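Side-chain contact in SMC protein (PDB 3NWC), which forms the dimerising, DNA-binding hinge domain of an archaeal chromosome partition protein probably required for chromosome condensation and partitioning: residues V147-V150 and L156-R159. Numbering follows the deposited sequence.
Sequences VRMV and LYER
Met-149 and Tyr-157 form the hydrogen-bonded antiparallel pair of this beta hairpin, held by two backbone hydrogen bonds. Tyr-157 N reaches Met-149 O at 2.8 Å in a nearly straight bond (N-H...O 167°), while Met-149 N gives its hydrogen to Tyr-157 O at 2.9 Å. Tyr-157 O also takes a CA-H...O contact from Arg-148 CA at 3.3 Å. On the face shared by the pair, the selenomethionine chain of Met-149 bends at its last torsion (chi3 -66°), which brings CE over to Tyr-157 CB at 3.8 Å; Met-149 O meanwhile sits at the edge of the tyrosine ring, in its plane.

The other face carries Val-150, Leu-156 and the long arm of Arg-148. Arg-148 runs extended past Tyr-157 O to bring its guanidinium against Leu-156, whose CD1 lies over one face, displaced toward the rim and 3.9 Å from Arg-148 NH2. Thr-131 OG1 and Ala-58 O hold NH1, and a water links NH2 to Glu-158 OE1, itself salt-bridged to Arg-62 of the second subunit. Another water hydrogen-bonds to Val-147 O, but its very close approach to Glu-158 O makes a bridge between the two carbonyls doubtful. Within the five-stranded mixed sheet, the hairpin lies between strands 131-134 and 163-165, with Val-150 and Leu-156 packed on helix 52-59.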
loop_
_atom_site.group_PDB
_atom_site.type_symbol
_atom_site.label_atom_id
_atom_site.label_comp_id
_atom_site.label_asym_id
_atom_site.label_seq_id
_atom_site.Cartn_x
_atom_site.Cartn_y
_atom_site.Cartn_z
ATOM N N VAL A 147 16.999 3.745 -6.568
ATOM C CA VAL A 147 16.409 5.059 -6.330
ATOM C C VAL A 147 14.883 4.941 -6.408
ATOM O O VAL A 147 14.370 4.284 -7.312
ATOM C CB VAL A 147 16.865 6.072 -7.395
ATOM C CG1 VAL A 147 16.348 7.465 -7.059
ATOM C CG2 VAL A 147 18.391 6.066 -7.532
ATOM N N ARG A 148 14.162 5.545 -5.466
ATOM C CA ARG A 148 12.695 5.614 -5.624
ATOM C C ARG A 148 12.347 6.712 -6.619
ATOM O O ARG A 148 12.703 7.871 -6.422
ATOM C CB ARG A 148 11.979 5.842 -4.291
ATOM C CG ARG A 148 10.439 5.704 -4.377
ATOM C CD ARG A 148 9.781 5.844 -3.006
ATOM N NE ARG A 148 8.494 5.137 -2.926
ATOM C CZ ARG A 148 7.304 5.718 -3.055
ATOM N NH1 ARG A 148 7.216 7.022 -3.272
ATOM N NH2 ARG A 148 6.197 4.987 -2.960
HETATM N N MSE A 149 11.639 6.349 -7.689
HETATM C CA MSE A 149 11.320 7.304 -8.742
HETATM C C MSE A 149 9.840 7.264 -9.110
HETATM O O MSE A 149 9.185 6.227 -9.031
HETATM C CB MSE A 149 12.150 7.024 -9.994
HETATM C CG MSE A 149 13.653 7.177 -9.786
HETATM SE SE MSE A 149 14.608 6.342 -11.262
HETATM C CE MSE A 149 14.110 4.488 -10.920
ATOM N N VAL A 150 9.326 8.407 -9.529
ATOM C CA VAL A 150 7.990 8.449 -10.105
ATOM C C VAL A 150 8.150 9.218 -11.407
ATOM O O VAL A 150 8.883 10.199 -11.448
ATOM C CB VAL A 150 6.975 9.113 -9.147
ATOM C CG1 VAL A 150 7.420 10.548 -8.754
ATOM C CG2 VAL A 150 5.592 9.113 -9.752
ATOM N N LEU A 156 5.565 4.218 -11.181
ATOM C CA LEU A 156 6.210 4.254 -9.862
ATOM C C LEU A 156 7.246 3.161 -9.747
ATOM O O LEU A 156 6.966 2.000 -10.044
ATOM C CB LEU A 156 5.169 4.076 -8.749
ATOM C CG LEU A 156 5.713 3.975 -7.320
ATOM C CD1 LEU A 156 6.390 5.300 -6.889
ATOM C CD2 LEU A 156 4.599 3.606 -6.347
ATOM N N TYR A 157 8.444 3.546 -9.312
ATOM C CA TYR A 157 9.545 2.627 -9.095
ATOM C C TYR A 157 9.910 2.702 -7.619
ATOM O O TYR A 157 10.498 3.682 -7.165
ATOM C CB TYR A 157 10.755 3.049 -9.932
ATOM C CG TYR A 157 10.529 2.962 -11.421
ATOM C CD1 TYR A 157 11.065 1.921 -12.165
ATOM C CD2 TYR A 157 9.767 3.916 -12.084
ATOM C CE1 TYR A 157 10.850 1.830 -13.524
ATOM C CE2 TYR A 157 9.551 3.836 -13.444
ATOM C CZ TYR A 157 10.097 2.794 -14.160
ATOM O OH TYR A 157 9.880 2.713 -15.517
ATOM N N GLU A 158 9.535 1.686 -6.858
ATOM C CA GLU A 158 9.871 1.686 -5.446
ATOM C C GLU A 158 11.362 1.407 -5.333
ATOM O O GLU A 158 11.965 0.846 -6.244
ATOM C CB GLU A 158 9.008 0.672 -4.686
ATOM C CG GLU A 158 7.521 1.040 -4.701
ATOM C CD GLU A 158 6.640 0.018 -4.008
ATOM O OE1 GLU A 158 6.723 -0.096 -2.768
ATOM O OE2 GLU A 158 5.855 -0.661 -4.706
ATOM N N ARG A 159 11.978 1.838 -4.241
ATOM C CA ARG A 159 13.423 1.672 -4.118
ATOM C C ARG A 159 13.785 0.185 -4.095
ATOM O O ARG A 159 14.885 -0.211 -4.497
ATOM C CB ARG A 159 13.935 2.377 -2.863
ATOM C CG ARG A 159 15.453 2.481 -2.779
ATOM C CD ARG A 159 15.850 3.333 -1.591
ATOM N NE ARG A 159 17.294 3.482 -1.448
ATOM C CZ ARG A 159 17.871 4.535 -0.871
ATOM N NH1 ARG A 159 17.117 5.526 -0.406
ATOM N NH2 ARG A 159 19.194 4.606 -0.768
HETATM O O HOH W 1 13.420 1.696 -8.105
HETATM O O HOH W 2 10.158 2.674 -1.548
HETATM O O HOH W 3 6.744 2.469 -1.135
#